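Local coordinates for amidohydrolase (Pseudomonas aeruginosa, PDB 2I5G), which probably acts as a metal-dependent dipeptidase of the membrane dipeptidase (M19) family, built on a TIM-barrel scaffold, at residues D76-K79 against A80-G84; V287-F290 against P291-T294; R300-P303 against E304-R308; Y104-V107 against F108-G112; N314-R317 against V318-V322. The protein carries 2 engineered substitutions. All blocks are in the same frame, centred on the assembly; numbering follows the deposited sequence.

Contact 1: D76-K79 against A80-G84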
loop_
_atom_site.group_PDB
_atom_site.type_symbol
_atom_site.label_atom_id
_atom_site.label_comp_id
_atom_site.label_asym_id
_atom_site.label_seq_id
_atom_site.Cartn_x
_atom_site.Cartn_y
_atom_site.Cartn_z
ATOM N N ASP A 76 17.115 21.645 20.657
ATOM C CA ASP A 76 15.863 21.832 21.385
ATOM C C ASP A 76 15.895 20.953 22.642
ATOM O O ASP A 76 15.247 21.253 23.651
ATOM C CB ASP A 76 14.660 21.453 20.511
ATOM C CG ASP A 76 14.478 22.389 19.322
ATOM O OD1 ASP A 76 14.423 23.625 19.528
ATOM O OD2 ASP A 76 14.381 21.888 18.181
ATOM N N ILE A 77 16.663 19.873 22.571
ATOM C CA ILE A 77 16.788 18.960 23.693
ATOM C C ILE A 77 17.593 19.602 24.812
ATOM O O ILE A 77 17.249 19.482 25.980
ATOM C CB ILE A 77 17.450 17.660 23.252
ATOM C CG1 ILE A 77 16.588 17.017 22.167
ATOM C CG2 ILE A 77 17.611 16.729 24.433
ATOM C CD1 ILE A 77 17.003 15.627 21.788
ATOM N N ARG A 78 18.662 20.294 24.442
ATOM C CA ARG A 78 19.511 20.979 25.407
ATOM C C ARG A 78 18.716 22.124 26.015
ATOM O O ARG A 78 18.833 22.413 27.206
ATOM C CB ARG A 78 20.776 21.508 24.715
ATOM C CG ARG A 78 21.469 22.663 25.436
ATOM C CD ARG A 78 22.892 22.888 24.920
ATOM N NE ARG A 78 22.984 22.939 23.457
ATOM C CZ ARG A 78 22.578 23.954 22.696
ATOM N NH1 ARG A 78 22.038 25.036 23.245
ATOM N NH2 ARG A 78 22.723 23.888 21.377
ATOM N N LYS A 79 17.890 22.762 25.193
ATOM C CA LYS A 79 17.070 23.870 25.659
ATOM C C LYS A 79 16.043 23.385 26.681
ATOM O O LYS A 79 15.881 23.980 27.747
ATOM C CB LYS A 79 16.355 24.527 24.481
ATOM C CG LYS A 79 15.456 25.675 24.894
ATOM C CD LYS A 79 14.644 26.236 23.734
ATOM C CE LYS A 79 15.531 26.885 22.679
ATOM N NZ LYS A 79 14.730 27.409 21.533
ATOM N N ALA A 80 15.355 22.298 26.354
ATOM C CA ALA A 80 14.346 21.744 27.240
ATOM C C ALA A 80 14.925 21.399 28.612
ATOM O O ALA A 80 14.306 21.659 29.647
ATOM C CB ALA A 80 13.731 20.509 26.610
ATOM N N LYS A 81 16.112 20.811 28.624
ATOM C CA LYS A 81 16.746 20.441 29.878
ATOM C C LYS A 81 17.072 21.681 30.710
ATOM O O LYS A 81 16.674 21.785 31.874
ATOM C CB LYS A 81 18.027 19.648 29.597
ATOM C CG LYS A 81 18.274 18.474 30.535
ATOM C CD LYS A 81 18.881 18.902 31.836
ATOM C CE LYS A 81 19.168 17.690 32.712
ATOM N NZ LYS A 81 17.923 16.979 33.110
ATOM N N GLU A 82 17.776 22.630 30.103
ATOM C CA GLU A 82 18.169 23.839 30.815
ATOM C C GLU A 82 17.023 24.790 31.101
ATOM O O GLU A 82 17.234 25.864 31.658
ATOM C CB GLU A 82 19.272 24.580 30.054
ATOM C CG GLU A 82 18.819 25.320 28.817
ATOM C CD GLU A 82 19.960 26.081 28.164
ATOM O OE1 GLU A 82 20.894 25.431 27.641
ATOM O OE2 GLU A 82 19.928 27.332 28.183
ATOM N N GLN A 83 15.811 24.401 30.731
ATOM C CA GLN A 83 14.653 25.242 30.984
ATOM C C GLN A 83 13.647 24.546 31.877
ATOM O O GLN A 83 12.572 25.079 32.146
ATOM C CB GLN A 83 13.988 25.638 29.674
ATOM C CG GLN A 83 14.708 26.746 28.950
ATOM C CD GLN A 83 13.913 27.263 27.785
ATOM O OE1 GLN A 83 12.694 27.412 27.873
ATOM N NE2 GLN A 83 14.594 27.557 26.682
ATOM N N GLY A 84 14.005 23.354 32.341
ATOM C CA GLY A 84 13.117 22.597 33.204
ATOM C C GLY A 84 11.815 22.226 32.519
ATOM O O GLY A 84 10.735 22.378 33.092
#
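R78 and E82, one turn apart on helix 74-82, run side by side and point the same way. The carboxylate leans on the aliphatic part of the arginine: R78 CG lies 3.6 Å from E82 OE1, with guanidinium and carboxylate planes turned 59° apart. R78 bends at its third torsion (chi3 48°), and its NH1 lies 4.6 Å from E82 OE1, beyond a salt bridge, so the attraction between the charges is probably modest. E82 places CG between its own backbone N and carbonyl carbon (chi1 75°), which folds its CG back beside the carbonyl of R78. K79 and Q83 also run alongside each other but are modelled too close for the detail to be trusted. Helix 74-82 is the crossover of a beta-alpha-beta unit joining strands 68-70 and 86-92, and G84, with positive phi, closes its last turn in a Schellman motif. Inside the helix, E82 N donates to R78 O over 3.1 Å and A80 N to D76 O over 2.9 Å. K81 turns its far end from the preceding turn, and its NZ is taken by the carbonyls of A8 and S10. D76 OD2 accepts from the backbone N of R72 and of S73, while buried I77 packs on I11 and T35.

Contact 2: V287-F290 against P291-T294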
loop_
_atom_site.group_PDB
_atom_site.type_symbol
_atom_site.label_atom_id
_atom_site.label_comp_id
_atom_site.label_asym_id
_atom_site.label_seq_id
_atom_site.Cartn_x
_atom_site.Cartn_y
_atom_site.Cartn_z
ATOM N N VAL A 287 4.932 7.096 33.682
ATOM C CA VAL A 287 6.031 7.925 33.221
ATOM C C VAL A 287 6.731 8.579 34.405
ATOM O O VAL A 287 7.960 8.617 34.468
ATOM C CB VAL A 287 5.519 9.014 32.259
ATOM C CG1 VAL A 287 6.683 9.840 31.734
ATOM C CG2 VAL A 287 4.768 8.365 31.105
ATOM N N GLY A 288 5.943 9.079 35.350
ATOM C CA GLY A 288 6.508 9.734 36.518
ATOM C C GLY A 288 7.474 8.887 37.332
ATOM O O GLY A 288 8.101 9.383 38.273
ATOM N N GLU A 289 7.603 7.615 36.973
ATOM C CA GLU A 289 8.500 6.712 37.688
ATOM C C GLU A 289 9.805 6.448 36.952
ATOM O O GLU A 289 10.619 5.641 37.406
ATOM C CB GLU A 289 7.811 5.378 37.955
ATOM C CG GLU A 289 6.748 5.418 39.024
ATOM C CD GLU A 289 6.158 4.050 39.273
ATOM O OE1 GLU A 289 5.357 3.594 38.431
ATOM O OE2 GLU A 289 6.506 3.423 40.301
ATOM N N PHE A 290 10.001 7.128 35.822
ATOM C CA PHE A 290 11.208 6.962 35.011
ATOM C C PHE A 290 12.491 6.844 35.845
ATOM O O PHE A 290 13.315 5.958 35.608
ATOM C CB PHE A 290 11.339 8.128 34.026
ATOM C CG PHE A 290 11.402 7.706 32.585
ATOM C CD1 PHE A 290 12.540 7.091 32.074
ATOM C CD2 PHE A 290 10.309 7.901 31.741
ATOM C CE1 PHE A 290 12.590 6.676 30.744
ATOM C CE2 PHE A 290 10.349 7.490 30.413
ATOM C CZ PHE A 290 11.491 6.876 29.914
ATOM N N PRO A 291 12.673 7.726 36.840
ATOM C CA PRO A 291 13.880 7.672 37.676
ATOM C C PRO A 291 14.223 6.342 38.356
ATOM O O PRO A 291 15.351 6.156 38.804
ATOM C CB PRO A 291 13.667 8.813 38.682
ATOM C CG PRO A 291 12.191 9.040 38.669
ATOM C CD PRO A 291 11.822 8.864 37.226
ATOM N N ASN A 292 13.275 5.415 38.431
ATOM C CA ASN A 292 13.555 4.123 39.055
ATOM C C ASN A 292 14.405 3.258 38.135
ATOM O O ASN A 292 14.998 2.266 38.565
ATOM C CB ASN A 292 12.260 3.379 39.359
ATOM C CG ASN A 292 11.372 4.128 40.310
ATOM O OD1 ASN A 292 10.259 3.698 40.601
ATOM N ND2 ASN A 292 11.854 5.258 40.802
ATOM N N LEU A 293 14.452 3.639 36.863
ATOM C CA LEU A 293 15.217 2.904 35.871
ATOM C C LEU A 293 16.692 3.287 35.953
ATOM O O LEU A 293 17.578 2.479 35.670
ATOM C CB LEU A 293 14.649 3.189 34.480
ATOM C CG LEU A 293 15.168 2.349 33.313
ATOM C CD1 LEU A 293 15.227 0.877 33.695
ATOM C CD2 LEU A 293 14.254 2.559 32.120
ATOM N N THR A 294 16.953 4.528 36.343
ATOM C CA THR A 294 18.322 5.000 36.488
ATOM C C THR A 294 18.884 4.347 37.741
ATOM O O THR A 294 19.989 3.806 37.735
ATOM C CB THR A 294 18.367 6.536 36.638
ATOM O OG1 THR A 294 17.966 7.142 35.402
ATOM C CG2 THR A 294 19.771 7.009 36.994
#
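E289 and N292 meet through the main chain, near the start of helix 291-299. Two backbone hydrogen bonds step the chain into the helix: N292 N donates to E289 O over 2.9 Å, and L293 N reaches F290 O over the same 2.9 Å. Just before them, F290 N bonds back to V287 O at 2.9 Å, closing the short 3-10 turn 287-289.

Apolar contact is made by P291, whose CD sits 3.3 Å from F290 CB. The phenyl group of F290 is buried among H7, L34, T248, F250 and M311. L293 starts out toward the preceding turn, and its side chain packs on M311 as well as on I225 and Y228 of helix 225-239.

Polar side chains find their partners outside the turn. E289 OE1 accepts from the backbone N of R285 and of T286, and T294 OG1 bonds to H7 ND1. On the main chain, the backbone N and O of G288 are bonded by the side chains of D28 and K31, through OD2 and NZ respectively.

A proline has no N-H to give, so at P291 the nitrogen asks for no acceptor. The carbonyls of E289 and F290 are instead used by the next two amides, so the turn into the helix rests largely on main-chain bonds.

Contact 3: R300-P303 against E304-R308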
loop_
_atom_site.group_PDB
_atom_site.type_symbol
_atom_site.label_atom_id
_atom_site.label_comp_id
_atom_site.label_asym_id
_atom_site.label_seq_id
_atom_site.Cartn_x
_atom_site.Cartn_y
_atom_site.Cartn_z
ATOM N N ARG A 300 22.622 -2.064 39.673
ATOM C CA ARG A 300 22.740 -3.359 39.037
ATOM C C ARG A 300 24.139 -3.650 38.499
ATOM O O ARG A 300 24.366 -4.691 37.886
ATOM C CB ARG A 300 21.708 -3.457 37.918
ATOM C CG ARG A 300 21.008 -4.785 37.872
ATOM C CD ARG A 300 19.574 -4.623 37.428
ATOM N NE ARG A 300 18.863 -5.893 37.499
ATOM C CZ ARG A 300 19.130 -6.935 36.723
ATOM N NH1 ARG A 300 20.089 -6.850 35.815
ATOM N NH2 ARG A 300 18.453 -8.064 36.870
ATOM N N GLY A 301 25.074 -2.733 38.730
ATOM C CA GLY A 301 26.439 -2.932 38.270
ATOM C C GLY A 301 26.908 -2.007 37.155
ATOM O O GLY A 301 28.106 -1.749 37.004
HETATM N N MSE A 302 25.967 -1.504 36.367
HETATM C CA MSE A 302 26.297 -0.611 35.266
HETATM C C MSE A 302 26.876 0.691 35.816
HETATM O O MSE A 302 26.272 1.337 36.667
HETATM C CB MSE A 302 25.032 -0.331 34.446
HETATM C CG MSE A 302 25.270 0.285 33.075
HETATM SE SE MSE A 302 23.623 0.485 32.043
HETATM C CE MSE A 302 23.312 -1.383 31.633
ATOM N N PRO A 303 28.075 1.079 35.358
ATOM C CA PRO A 303 28.711 2.321 35.822
ATOM C C PRO A 303 27.963 3.579 35.370
ATOM O O PRO A 303 27.189 3.539 34.418
ATOM C CB PRO A 303 30.120 2.232 35.237
ATOM C CG PRO A 303 29.925 1.391 34.005
ATOM C CD PRO A 303 28.984 0.313 34.489
ATOM N N GLU A 304 28.208 4.694 36.056
ATOM C CA GLU A 304 27.537 5.959 35.753
ATOM C C GLU A 304 27.562 6.344 34.278
ATOM O O GLU A 304 26.522 6.636 33.689
ATOM C CB GLU A 304 28.149 7.109 36.571
ATOM C CG GLU A 304 27.223 8.320 36.694
ATOM C CD GLU A 304 27.911 9.578 37.220
ATOM O OE1 GLU A 304 28.544 10.296 36.417
ATOM O OE2 GLU A 304 27.820 9.852 38.437
ATOM N N ARG A 305 28.755 6.340 33.689
ATOM C CA ARG A 305 28.949 6.726 32.294
ATOM C C ARG A 305 28.058 5.970 31.318
ATOM O O ARG A 305 27.468 6.571 30.420
ATOM C CB ARG A 305 30.417 6.543 31.912
ATOM C CG ARG A 305 30.874 7.346 30.703
ATOM C CD ARG A 305 31.450 6.416 29.656
ATOM N NE ARG A 305 32.040 5.239 30.283
ATOM C CZ ARG A 305 32.262 4.094 29.652
ATOM N NH1 ARG A 305 31.945 3.978 28.371
ATOM N NH2 ARG A 305 32.774 3.056 30.305
ATOM N N VAL A 306 27.968 4.654 31.483
ATOM C CA VAL A 306 27.129 3.853 30.606
ATOM C C VAL A 306 25.673 4.236 30.848
ATOM O O VAL A 306 24.899 4.373 29.909
ATOM C CB VAL A 306 27.306 2.337 30.864
ATOM C CG1 VAL A 306 26.390 1.541 29.930
ATOM C CG2 VAL A 306 28.757 1.930 30.645
ATOM N N VAL A 307 25.300 4.406 32.109
ATOM C CA VAL A 307 23.932 4.787 32.439
ATOM C C VAL A 307 23.526 6.068 31.703
ATOM O O VAL A 307 22.455 6.120 31.103
ATOM C CB VAL A 307 23.755 5.005 33.962
ATOM C CG1 VAL A 307 22.333 5.468 34.261
ATOM C CG2 VAL A 307 24.063 3.714 34.712
ATOM N N ARG A 308 24.373 7.097 31.743
ATOM C CA ARG A 308 24.059 8.350 31.056
ATOM C C ARG A 308 23.689 7.988 29.621
ATOM O O ARG A 308 22.741 8.530 29.046
ATOM C CB ARG A 308 25.272 9.285 31.003
ATOM C CG ARG A 308 26.198 9.263 32.205
ATOM C CD ARG A 308 25.785 10.222 33.307
ATOM N NE ARG A 308 25.574 11.578 32.817
ATOM C CZ ARG A 308 25.531 12.657 33.594
ATOM N NH1 ARG A 308 25.698 12.550 34.905
ATOM N NH2 ARG A 308 25.292 13.846 33.059
#
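M302 packs against V306 at the start of helix 304-323, the two side chains crossing at about a right angle. This is the close side of the contact. Selenomethionine 302 has CG anti to its backbone N (chi1 -165°), which sets that atom 3.6 Å from V306 CG1; its chain then bends, and SE also lies 3.6 Å from V306 CG1. V306 divides its branches: CG1 faces M302, and CG2 rests 3.6 Å from P303 CG. V307 CG2 adds a looser contact, 4.0 Å from M302 CG. M236 of helix 225-239 packs on both M302 and V306, while L297 touches M302. Segment 300-303 links helices 291-299 and 304-323: G301, with positive phi, ends the first in a Schellman motif, and P303 is the N-cap of the second. P303 O takes the hydrogen bond of V307 N at 3.1 Å. The outer side is charged and more open, with P303, E304 and R305 exposed. There the R305 guanidinium pairs with E241 and has V306 CG2 over one face, whereas R308 NH1 and E304 OE1 form only a long salt bridge of 3.9 Å.

Contact 4: Y104-V107 against F108-G112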
loop_
_atom_site.group_PDB
_atom_site.type_symbol
_atom_site.label_atom_id
_atom_site.label_comp_id
_atom_site.label_asym_id
_atom_site.label_seq_id
_atom_site.Cartn_x
_atom_site.Cartn_y
_atom_site.Cartn_z
ATOM N N TYR A 104 5.573 14.496 0.544
ATOM C CA TYR A 104 5.089 14.656 1.910
ATOM C C TYR A 104 6.180 14.415 2.937
ATOM O O TYR A 104 6.042 14.817 4.093
ATOM C CB TYR A 104 3.915 13.715 2.200
ATOM C CG TYR A 104 2.637 14.048 1.458
ATOM C CD1 TYR A 104 1.526 13.212 1.537
ATOM C CD2 TYR A 104 2.546 15.187 0.659
ATOM C CE1 TYR A 104 0.359 13.497 0.835
ATOM C CE2 TYR A 104 1.382 15.479 -0.046
ATOM C CZ TYR A 104 0.296 14.630 0.046
ATOM O OH TYR A 104 -0.847 14.913 -0.664
ATOM N N VAL A 105 7.258 13.750 2.537
ATOM C CA VAL A 105 8.335 13.512 3.486
ATOM C C VAL A 105 8.883 14.865 3.932
ATOM O O VAL A 105 9.101 15.095 5.115
ATOM C CB VAL A 105 9.479 12.669 2.874
ATOM C CG1 VAL A 105 10.638 12.585 3.863
ATOM C CG2 VAL A 105 8.972 11.268 2.532
ATOM N N GLU A 106 9.085 15.770 2.987
ATOM C CA GLU A 106 9.595 17.094 3.318
ATOM C C GLU A 106 8.542 17.953 4.028
ATOM O O GLU A 106 8.879 18.794 4.862
ATOM C CB GLU A 106 10.068 17.791 2.045
ATOM C CG GLU A 106 10.515 19.225 2.229
ATOM C CD GLU A 106 11.137 19.789 0.968
ATOM O OE1 GLU A 106 10.494 19.704 -0.105
ATOM O OE2 GLU A 106 12.268 20.313 1.047
ATOM N N VAL A 107 7.271 17.739 3.694
ATOM C CA VAL A 107 6.169 18.489 4.290
ATOM C C VAL A 107 6.057 18.223 5.783
ATOM O O VAL A 107 5.946 19.154 6.584
ATOM C CB VAL A 107 4.803 18.117 3.649
ATOM C CG1 VAL A 107 3.678 18.841 4.377
ATOM C CG2 VAL A 107 4.792 18.478 2.173
ATOM N N PHE A 108 6.072 16.948 6.157
ATOM C CA PHE A 108 5.949 16.591 7.566
ATOM C C PHE A 108 7.169 17.023 8.350
ATOM O O PHE A 108 7.065 17.432 9.509
ATOM C CB PHE A 108 5.710 15.087 7.716
ATOM C CG PHE A 108 4.292 14.679 7.441
ATOM C CD1 PHE A 108 3.246 15.218 8.191
ATOM C CD2 PHE A 108 3.996 13.767 6.432
ATOM C CE1 PHE A 108 1.925 14.853 7.939
ATOM C CE2 PHE A 108 2.679 13.395 6.169
ATOM C CZ PHE A 108 1.639 13.939 6.925
ATOM N N LYS A 109 8.329 16.932 7.713
ATOM C CA LYS A 109 9.559 17.352 8.352
ATOM C C LYS A 109 9.398 18.824 8.705
ATOM O O LYS A 109 9.783 19.245 9.794
ATOM C CB LYS A 109 10.740 17.167 7.402
ATOM C CG LYS A 109 12.050 17.739 7.914
ATOM C CD LYS A 109 12.542 17.056 9.173
ATOM C CE LYS A 109 13.788 17.770 9.683
ATOM N NZ LYS A 109 14.367 17.125 10.886
ATOM N N GLN A 110 8.823 19.603 7.784
ATOM C CA GLN A 110 8.596 21.031 8.019
ATOM C C GLN A 110 7.579 21.255 9.136
ATOM O O GLN A 110 7.497 22.345 9.702
ATOM C CB GLN A 110 8.094 21.729 6.754
ATOM C CG GLN A 110 9.106 21.825 5.624
ATOM C CD GLN A 110 8.703 22.841 4.564
ATOM O OE1 GLN A 110 7.589 23.363 4.574
ATOM N NE2 GLN A 110 9.615 23.122 3.640
ATOM N N LEU A 111 6.800 20.222 9.445
ATOM C CA LEU A 111 5.799 20.320 10.498
ATOM C C LEU A 111 6.295 19.772 11.833
ATOM O O LEU A 111 5.534 19.655 12.784
ATOM C CB LEU A 111 4.519 19.602 10.068
ATOM C CG LEU A 111 3.852 20.255 8.850
ATOM C CD1 LEU A 111 2.714 19.384 8.352
ATOM C CD2 LEU A 111 3.349 21.651 9.233
ATOM N N GLY A 112 7.577 19.433 11.901
ATOM C CA GLY A 112 8.132 18.933 13.143
ATOM C C GLY A 112 8.245 17.430 13.322
ATOM O O GLY A 112 8.501 16.968 14.428
HETATM O O HOH W 1 12.637 21.622 4.061
#
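Y104 and F108 both carry CG opposite their own carbonyl carbon (chi1 -69° and -79°), and on successive turns of helix 103-110 this brings the F108 ring beside the base of the tyrosine. F108 CE2 lies 4.2 Å from Y104 CB. The ring lies beside the Y104 carbonyl, whose O also accepts the N-H of F108, with N 3.0 Å away.

V107 and L111 repeat the one-turn spacing on another flank. They lie side by side and point the same way, V107 CG1 standing 4.1 Å from L111 CD1, and L111 CG lies near V107 O. Polar side chains occupy a further flank. A water lies between E106 OE2 and Q110 NE2, giving a hydrogen bond to the first and taking one from the second, but at 3.3 and 3.4 Å both bonds are weak. On the backbone, Q110 N donates to E106 O over 3.0 Å. G112, with positive phi, is the C-prime residue of the Schellman motif that ends the helix.

Within the beta-alpha-beta unit of strands 86-92 and 113-117, this helix lies between two others. F108 packs on T50, V51 and I54 of helix 47-63 and meets F92 edge-to-face, and the ring of Y104 stacks with F47. V105 rests on E147 and M148 of helix 139-151, while K109 sends NZ to the carbonyl of G152 and forms a cation-pi contact with W323.

Contact 5: N314-R317 against V318-V322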
loop_
_atom_site.group_PDB
_atom_site.type_symbol
_atom_site.label_atom_id
_atom_site.label_comp_id
_atom_site.label_asym_id
_atom_site.label_seq_id
_atom_site.Cartn_x
_atom_site.Cartn_y
_atom_site.Cartn_z
ATOM N N ASN A 314 22.905 8.513 24.234
ATOM C CA ASN A 314 22.985 7.754 22.995
ATOM C C ASN A 314 21.920 8.185 21.979
ATOM O O ASN A 314 22.197 8.279 20.780
ATOM C CB ASN A 314 22.865 6.251 23.281
ATOM C CG ASN A 314 24.175 5.638 23.783
ATOM O OD1 ASN A 314 25.146 6.346 24.062
ATOM N ND2 ASN A 314 24.198 4.314 23.901
ATOM N N TRP A 315 20.705 8.445 22.448
ATOM C CA TRP A 315 19.644 8.866 21.550
ATOM C C TRP A 315 20.019 10.184 20.902
ATOM O O TRP A 315 19.807 10.386 19.705
ATOM C CB TRP A 315 18.330 9.042 22.304
ATOM C CG TRP A 315 17.361 7.936 22.077
ATOM C CD1 TRP A 315 16.712 7.208 23.033
ATOM C CD2 TRP A 315 16.908 7.435 20.813
ATOM N NE1 TRP A 315 15.881 6.284 22.441
ATOM C CE2 TRP A 315 15.984 6.403 21.080
ATOM C CE3 TRP A 315 17.195 7.759 19.480
ATOM C CZ2 TRP A 315 15.341 5.689 20.059
ATOM C CZ3 TRP A 315 16.557 7.048 18.466
ATOM C CH2 TRP A 315 15.641 6.025 18.765
ATOM N N VAL A 316 20.582 11.081 21.702
ATOM C CA VAL A 316 20.975 12.388 21.201
ATOM C C VAL A 316 22.026 12.295 20.094
ATOM O O VAL A 316 21.918 12.974 19.074
ATOM C CB VAL A 316 21.512 13.281 22.344
ATOM C CG1 VAL A 316 21.944 14.628 21.790
ATOM C CG2 VAL A 316 20.435 13.473 23.401
ATOM N N ARG A 317 23.031 11.447 20.294
ATOM C CA ARG A 317 24.103 11.274 19.315
ATOM C C ARG A 317 23.633 10.788 17.940
ATOM O O ARG A 317 24.128 11.256 16.912
ATOM C CB ARG A 317 25.162 10.316 19.866
ATOM C CG ARG A 317 26.258 9.970 18.871
ATOM C CD ARG A 317 27.495 9.435 19.575
ATOM N NE ARG A 317 28.092 10.444 20.449
ATOM C CZ ARG A 317 28.611 11.595 20.026
ATOM N NH1 ARG A 317 28.613 11.897 18.732
ATOM N NH2 ARG A 317 29.123 12.451 20.900
ATOM N N VAL A 318 22.682 9.859 17.914
ATOM C CA VAL A 318 22.180 9.344 16.644
ATOM C C VAL A 318 21.244 10.344 15.959
ATOM O O VAL A 318 21.267 10.493 14.736
ATOM C CB VAL A 318 21.436 8.008 16.833
ATOM C CG1 VAL A 318 20.100 8.239 17.515
ATOM C CG2 VAL A 318 21.247 7.339 15.494
ATOM N N LEU A 319 20.420 11.027 16.746
ATOM C CA LEU A 319 19.508 12.019 16.195
ATOM C C LEU A 319 20.321 13.164 15.623
ATOM O O LEU A 319 19.917 13.797 14.654
ATOM C CB LEU A 319 18.560 12.547 17.276
ATOM C CG LEU A 319 17.425 11.587 17.649
ATOM C CD1 LEU A 319 16.625 12.139 18.806
ATOM C CD2 LEU A 319 16.537 11.376 16.432
ATOM N N ARG A 320 21.473 13.426 16.231
ATOM C CA ARG A 320 22.345 14.496 15.770
ATOM C C ARG A 320 22.913 14.067 14.424
ATOM O O ARG A 320 23.001 14.860 13.479
ATOM C CB ARG A 320 23.477 14.721 16.774
ATOM C CG ARG A 320 24.417 15.861 16.420
ATOM C CD ARG A 320 25.570 15.933 17.417
ATOM N NE ARG A 320 25.119 16.261 18.770
ATOM C CZ ARG A 320 24.679 17.461 19.143
ATOM N NH1 ARG A 320 24.630 18.455 18.262
ATOM N NH2 ARG A 320 24.282 17.670 20.395
ATOM N N ASP A 321 23.285 12.794 14.346
ATOM C CA ASP A 321 23.837 12.231 13.125
ATOM C C ASP A 321 22.812 12.341 12.000
ATOM O O ASP A 321 23.079 12.950 10.969
ATOM C CB ASP A 321 24.186 10.754 13.333
ATOM C CG ASP A 321 25.056 10.191 12.217
ATOM O OD1 ASP A 321 24.964 10.678 11.071
ATOM O OD2 ASP A 321 25.830 9.248 12.490
ATOM N N VAL A 322 21.634 11.761 12.218
ATOM C CA VAL A 322 20.575 11.752 11.210
ATOM C C VAL A 322 20.003 13.107 10.778
ATOM O O VAL A 322 19.648 13.273 9.618
ATOM C CB VAL A 322 19.410 10.851 11.652
ATOM C CG1 VAL A 322 19.918 9.436 11.901
ATOM C CG2 VAL A 322 18.767 11.415 12.898
#
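W315 gives its backbone carbonyl O to L319 N over 3.1 Å and its indole N-H to a different part of the fold, the carbonyl of I246. The next two acceptors along helix 304-323 are also used: V316 O by R320 N at 2.9 Å and R317 O by D321 N at 3.1 Å. The bond from V318 N to N314 O, 3.3 Å long, is weak. N314 is buried, and its amide ND2 donates to the carbonyls of E241 and I244, tying the helix to the start of strand 244-246 and the residues before it. D321 OD1 has its partner in K174, a salt bridge.

Two of these side chains hold the helix to two strands of one parallel sheet: W315 touches I13 of strand 13-17 and M154 of strand 154-156, and V318 packs on M154 too. The long helix thus lies against the beta core of the TIM-barrel fold, with N314 and W315 bonded to carbonyls in or just before strand 244-246 and D321 paired with K174.

The apolar contact is made by W315, V318 and L319. V318 places CG1 between its backbone N and carbonyl carbon (chi1 72°), which sets it 3.5 Å from W315 CE3; the two side chains lie side by side and point the same way. L319 adds its CG at 4.2 Å from W315 CE3. On the outer flank R320 runs alongside V316, its NH2 4.1 Å from V316 CG1.

Overall arrangement
The five contacts are all local, and contacts 3 and 5 both use helix 304-323, their centres about 19 Å apart. Contact 2 lies at the entry to the preceding helix, 291-299, and touches contact 3, where T294 CG2 packs 4.1 Å from V307 CG1; their centres are about 15 Å apart. Contacts 1 and 4 belong to two beta-alpha-beta units that share strand 86-92, with about 23 Å between centres. Contact 5 comes within about 4 Å of contact 1 and about 7 Å of contact 4 at the nearest atoms, without touching either. Contacts 3 and 4 are farthest apart, about 37 Å between centres, on opposite sides of the chain's centre.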